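Long-range contacts in DNA polymerase sliding clamp (PDB 1RWZ), which probably encircles DNA as a ring of three identical subunits, a moving platform that tethers the polymerase and other proteins during replication: residues A42-V47 with I237-I242; S191-D196 with Y219-V224. One frame throughout, in Å; residues are numbered along the deposited sequence.

How the contacts relate
Contact 1 is partly buried and closes a loop of the chain within which contact 2 is nested; their centres lie about 7 Å apart. Contact 1 pairs the edges of two strands, 45-52 and 232-238, by backbone hydrogen bonds, joining the N-terminal and C-terminal domains in one sheet. Contact 2 is buried and has no hydrogen bond across its segments: a phenylalanine of strand 189-194, in another sheet, packs on a valine of strand 221-227. The two contacts meet through 237-242. L238 O probably accepts from V221 N at 3.1 Å, and R241 N probably donates to M192 O at 2.9 Å, so this segment leaves one sheet and bonds to the edge strand of the other.

Contact 1 (A42-V47 with I237-I242); sequences ANVAMV and ILAPRI
A45 and L238 form an antiparallel non-hydrogen-bonded pair, followed by the hydrogen-bonded pair M46 and I237. Both bonds of the second pair measure 2.9 Å, M46 N to I237 O and I237 N to M46 O. Where strand 232-238 ends, A239 N donates to V44 O at 2.9 Å, almost linear at the hydrogen (176°). I237 O, already bonded to M46 N, also receives a C-H...O contact from A45 CA at 3.2 Å.

Side chains add an apolar margin on each face. V44 and L238 run side by side and point the same way: with CG1 of V44 anti to its backbone nitrogen (chi1 177°), this methyl comes 3.7 Å from L238 CD1. That same CD1 lies 4.3 Å from A45 CB. On the opposite face M46 brings its sulfur, not its terminal methyl, to I237, SD standing 4.3 Å from CD1 while the end of the M46 chain leads away.

Helix 195-201 covers the A45 and L238 face, with Y197 touching V44, A45 and L238, and F201 reaching A45. One carboxylate oxygen of D40, OD2, accepts from both V44 N and A45 N, consistent with its steadying the entry into strand 45-52. Strand 33-39 flanks this strand through V47 and A38, and strand 221-227 flanks the other through V221 and L238, making the pair a central seam of the sheet that spans both domains.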
loop_
_atom_site.group_PDB
_atom_site.type_symbol
_atom_site.label_atom_id
_atom_site.label_comp_id
_atom_site.label_asym_id
_atom_site.label_seq_id
_atom_site.Cartn_x
_atom_site.Cartn_y
_atom_site.Cartn_z
ATOM N N ALA A 42 -14.676 26.689 8.206
ATOM C CA ALA A 42 -15.001 27.626 7.136
ATOM C C ALA A 42 -16.504 27.809 6.910
ATOM O O ALA A 42 -16.913 28.656 6.112
ATOM C CB ALA A 42 -14.335 27.178 5.844
ATOM N N ASN A 43 -17.321 27.023 7.609
ATOM C CA ASN A 43 -18.774 27.098 7.467
ATOM C C ASN A 43 -19.207 26.843 6.027
ATOM O O ASN A 43 -20.135 27.472 5.513
ATOM C CB ASN A 43 -19.283 28.465 7.926
ATOM C CG ASN A 43 -19.388 28.565 9.431
ATOM O OD1 ASN A 43 -20.412 28.216 10.019
ATOM N ND2 ASN A 43 -18.318 29.025 10.068
ATOM N N VAL A 44 -18.526 25.904 5.384
ATOM C CA VAL A 44 -18.820 25.546 4.006
ATOM C C VAL A 44 -19.532 24.198 3.958
ATOM O O VAL A 44 -20.291 23.918 3.031
ATOM C CB VAL A 44 -17.518 25.467 3.181
ATOM C CG1 VAL A 44 -17.816 25.013 1.766
ATOM C CG2 VAL A 44 -16.831 26.835 3.164
ATOM N N ALA A 45 -19.296 23.371 4.970
ATOM C CA ALA A 45 -19.909 22.046 5.025
ATOM C C ALA A 45 -20.376 21.670 6.422
ATOM O O ALA A 45 -19.820 22.126 7.424
ATOM C CB ALA A 45 -18.917 21.009 4.514
ATOM N N MET A 46 -21.405 20.830 6.479
ATOM C CA MET A 46 -21.961 20.355 7.735
ATOM C C MET A 46 -22.096 18.838 7.636
ATOM O O MET A 46 -22.231 18.295 6.540
ATOM C CB MET A 46 -23.344 20.978 7.968
ATOM C CG MET A 46 -24.038 20.555 9.265
ATOM S SD MET A 46 -25.748 21.177 9.414
ATOM C CE MET A 46 -25.484 22.793 10.106
ATOM N N VAL A 47 -22.036 18.163 8.776
ATOM C CA VAL A 47 -22.199 16.712 8.808
ATOM C C VAL A 47 -23.241 16.385 9.872
ATOM O O VAL A 47 -23.262 16.984 10.948
ATOM C CB VAL A 47 -20.862 15.981 9.122
ATOM C CG1 VAL A 47 -20.348 16.369 10.501
ATOM C CG2 VAL A 47 -21.067 14.460 9.018
ATOM N N ILE A 237 -23.726 18.243 4.039
ATOM C CA ILE A 237 -24.400 19.328 3.338
ATOM C C ILE A 237 -23.278 20.266 2.923
ATOM O O ILE A 237 -22.427 20.623 3.739
ATOM C CB ILE A 237 -25.399 20.063 4.255
ATOM C CG1 ILE A 237 -26.464 19.075 4.741
ATOM C CG2 ILE A 237 -26.057 21.216 3.489
ATOM C CD1 ILE A 237 -27.449 19.646 5.737
ATOM N N LEU A 238 -23.271 20.644 1.651
ATOM C CA LEU A 238 -22.221 21.497 1.113
ATOM C C LEU A 238 -22.774 22.762 0.475
ATOM O O LEU A 238 -23.648 22.696 -0.391
ATOM C CB LEU A 238 -21.410 20.712 0.075
ATOM C CG LEU A 238 -20.283 21.428 -0.672
ATOM C CD1 LEU A 238 -19.263 21.955 0.329
ATOM C CD2 LEU A 238 -19.623 20.468 -1.655
ATOM N N ALA A 239 -22.252 23.909 0.909
ATOM C CA ALA A 239 -22.674 25.206 0.370
ATOM C C ALA A 239 -22.328 25.285 -1.115
ATOM O O ALA A 239 -21.319 24.735 -1.563
ATOM C CB ALA A 239 -21.979 26.344 1.139
ATOM N N PRO A 240 -23.154 25.992 -1.902
ATOM C CA PRO A 240 -22.916 26.124 -3.340
ATOM C C PRO A 240 -22.043 27.302 -3.762
ATOM O O PRO A 240 -21.843 28.251 -3.000
ATOM C CB PRO A 240 -24.324 26.262 -3.892
ATOM C CG PRO A 240 -24.963 27.170 -2.853
ATOM C CD PRO A 240 -24.452 26.590 -1.524
ATOM N N ARG A 241 -21.522 27.212 -4.981
ATOM C CA ARG A 241 -20.737 28.281 -5.579
ATOM C C ARG A 241 -21.712 28.855 -6.607
ATOM O O ARG A 241 -22.836 28.370 -6.721
ATOM C CB ARG A 241 -19.478 27.734 -6.267
ATOM C CG ARG A 241 -18.454 27.141 -5.293
ATOM C CD ARG A 241 -17.126 26.791 -5.963
ATOM N NE ARG A 241 -16.161 26.259 -4.995
ATOM C CZ ARG A 241 -14.862 26.085 -5.230
ATOM N NH1 ARG A 241 -14.342 26.399 -6.406
ATOM N NH2 ARG A 241 -14.074 25.600 -4.280
ATOM N N ILE A 242 -21.307 29.887 -7.337
ATOM C CA ILE A 242 -22.191 30.485 -8.335
ATOM C C ILE A 242 -22.237 29.657 -9.623
ATOM O O ILE A 242 -21.223 29.500 -10.291
ATOM C CB ILE A 242 -21.734 31.926 -8.675
ATOM C CG1 ILE A 242 -21.765 32.796 -7.413
ATOM C CG2 ILE A 242 -22.634 32.522 -9.754
ATOM C CD1 ILE A 242 -23.133 32.931 -6.792
#

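Contact 2 (S191-D196 with Y219-V224); sequences SMFSVD and YPVRLV
F193 meets V221 with the flat of its ring: CG1 of V221 stands 3.7 Å from the ring centroid and only 18° off the normal, which satisfies the geometry of a CH-pi contact. The methyl is displaced toward the rim, and the closest approach falls there, F193 CZ to V221 CB at 3.4 Å, a tight fit. V221 turns CG1 between its own nitrogen and carbonyl carbon (chi1 59°), the placement that sets this methyl over the ring. At the edge, near the ring plane, Y219 O lies 3.6 Å from F193 CZ. S191, two residues earlier on the same strand, approaches the Y219 backbone, but its OG is 3.6 Å from Y219 N and makes no hydrogen bond there.

Further out, S191 OG is bonded instead to G216 O and N218 N, tying the strand to the loop that leads into Y219. F154 meets the F193 ring edge-to-face, L238 and P240 also touch F193, and I213 packs against V221. Backbone bonds of S191 to F154 and of F193 to V152 hold strand 189-194 beside strand 151-157.

Without a hydrogen bond between the segments, cohesion here rests on dispersion and close fit within a largely apolar layer between the four-stranded sheet of strand 189-194 and the long sheet that spans both domains; the carbonyl of Y219 may add a slight electrostatic attraction to the ring's C-H rim.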
loop_
_atom_site.group_PDB
_atom_site.type_symbol
_atom_site.label_atom_id
_atom_site.label_comp_id
_atom_site.label_asym_id
_atom_site.label_seq_id
_atom_site.Cartn_x
_atom_site.Cartn_y
_atom_site.Cartn_z
ATOM N N SER A 191 -26.631 23.164 -9.751
ATOM C CA SER A 191 -25.792 23.908 -8.810
ATOM C C SER A 191 -24.325 23.528 -9.001
ATOM O O SER A 191 -24.021 22.454 -9.516
ATOM C CB SER A 191 -26.199 23.612 -7.360
ATOM O OG SER A 191 -27.471 24.150 -7.046
ATOM N N MET A 192 -23.417 24.406 -8.585
ATOM C CA MET A 192 -21.986 24.132 -8.711
ATOM C C MET A 192 -21.367 23.974 -7.325
ATOM O O MET A 192 -21.739 24.688 -6.395
ATOM C CB MET A 192 -21.288 25.264 -9.472
ATOM C CG MET A 192 -19.812 25.002 -9.729
ATOM S SD MET A 192 -19.163 25.963 -11.107
ATOM C CE MET A 192 -18.868 24.701 -12.285
ATOM N N PHE A 193 -20.425 23.040 -7.193
ATOM C CA PHE A 193 -19.785 22.771 -5.905
ATOM C C PHE A 193 -18.288 22.521 -5.984
ATOM O O PHE A 193 -17.752 22.201 -7.045
ATOM C CB PHE A 193 -20.420 21.545 -5.233
ATOM C CG PHE A 193 -21.903 21.652 -5.058
ATOM C CD1 PHE A 193 -22.770 21.048 -5.968
ATOM C CD2 PHE A 193 -22.434 22.391 -4.007
ATOM C CE1 PHE A 193 -24.150 21.186 -5.834
ATOM C CE2 PHE A 193 -23.811 22.539 -3.860
ATOM C CZ PHE A 193 -24.672 21.937 -4.777
ATOM N N SER A 194 -17.631 22.657 -4.835
ATOM C CA SER A 194 -16.198 22.424 -4.708
ATOM C C SER A 194 -15.887 20.932 -4.697
ATOM O O SER A 194 -16.425 20.183 -3.878
ATOM C CB SER A 194 -15.676 23.043 -3.412
ATOM O OG SER A 194 -14.512 22.362 -2.965
ATOM N N VAL A 195 -15.005 20.509 -5.595
ATOM C CA VAL A 195 -14.611 19.106 -5.684
ATOM C C VAL A 195 -13.848 18.664 -4.437
ATOM O O VAL A 195 -13.987 17.522 -3.999
ATOM C CB VAL A 195 -13.725 18.848 -6.931
ATOM C CG1 VAL A 195 -13.157 17.432 -6.894
ATOM C CG2 VAL A 195 -14.546 19.033 -8.195
ATOM N N ASP A 196 -13.047 19.564 -3.866
ATOM C CA ASP A 196 -12.262 19.239 -2.675
ATOM C C ASP A 196 -13.123 18.666 -1.554
ATOM O O ASP A 196 -12.783 17.635 -0.961
ATOM C CB ASP A 196 -11.522 20.474 -2.150
ATOM C CG ASP A 196 -10.434 20.956 -3.093
ATOM O OD1 ASP A 196 -9.625 20.123 -3.552
ATOM O OD2 ASP A 196 -10.378 22.178 -3.364
ATOM N N TYR A 219 -28.435 26.235 -4.317
ATOM C CA TYR A 219 -28.770 25.837 -2.954
ATOM C C TYR A 219 -27.750 24.800 -2.499
ATOM O O TYR A 219 -27.142 24.120 -3.329
ATOM C CB TYR A 219 -30.139 25.155 -2.939
ATOM C CG TYR A 219 -31.292 25.957 -2.396
ATOM C CD1 TYR A 219 -32.589 25.708 -2.839
ATOM C CD2 TYR A 219 -31.105 26.926 -1.414
ATOM C CE1 TYR A 219 -33.676 26.402 -2.318
ATOM C CE2 TYR A 219 -32.184 27.629 -0.886
ATOM C CZ TYR A 219 -33.466 27.362 -1.343
ATOM O OH TYR A 219 -34.542 28.069 -0.844
ATOM N N PRO A 220 -27.552 24.661 -1.178
ATOM C CA PRO A 220 -26.587 23.660 -0.708
ATOM C C PRO A 220 -27.113 22.287 -1.124
ATOM O O PRO A 220 -28.322 22.089 -1.223
ATOM C CB PRO A 220 -26.625 23.819 0.809
ATOM C CG PRO A 220 -27.005 25.276 0.997
ATOM C CD PRO A 220 -28.068 25.471 -0.061
ATOM N N VAL A 221 -26.214 21.346 -1.380
ATOM C CA VAL A 221 -26.645 20.005 -1.753
ATOM C C VAL A 221 -26.617 19.128 -0.504
ATOM O O VAL A 221 -25.778 19.323 0.380
ATOM C CB VAL A 221 -25.720 19.399 -2.851
ATOM C CG1 VAL A 221 -24.275 19.326 -2.354
ATOM C CG2 VAL A 221 -26.220 18.016 -3.259
ATOM N N ARG A 222 -27.567 18.198 -0.406
ATOM C CA ARG A 222 -27.611 17.266 0.714
ATOM C C ARG A 222 -27.179 15.911 0.157
ATOM O O ARG A 222 -27.752 15.433 -0.821
ATOM C CB ARG A 222 -29.027 17.122 1.285
ATOM C CG ARG A 222 -29.600 18.345 1.990
ATOM C CD ARG A 222 -31.023 18.035 2.474
ATOM N NE ARG A 222 -31.047 16.894 3.388
ATOM C CZ ARG A 222 -32.097 16.101 3.590
ATOM N NH1 ARG A 222 -33.237 16.313 2.939
ATOM N NH2 ARG A 222 -32.005 15.081 4.438
ATOM N N LEU A 223 -26.168 15.314 0.775
ATOM C CA LEU A 223 -25.653 14.014 0.363
ATOM C C LEU A 223 -25.874 13.063 1.528
ATOM O O LEU A 223 -25.116 13.063 2.494
ATOM C CB LEU A 223 -24.162 14.122 0.035
ATOM C CG LEU A 223 -23.847 15.121 -1.087
ATOM C CD1 LEU A 223 -22.343 15.328 -1.190
ATOM C CD2 LEU A 223 -24.413 14.617 -2.407
ATOM N N VAL A 224 -26.927 12.262 1.440
ATOM C CA VAL A 224 -27.243 11.336 2.510
ATOM C C VAL A 224 -26.674 9.957 2.216
ATOM O O VAL A 224 -27.197 9.222 1.374
ATOM C CB VAL A 224 -28.767 11.232 2.712
ATOM C CG1 VAL A 224 -29.083 10.403 3.953
ATOM C CG2 VAL A 224 -29.365 12.632 2.848
#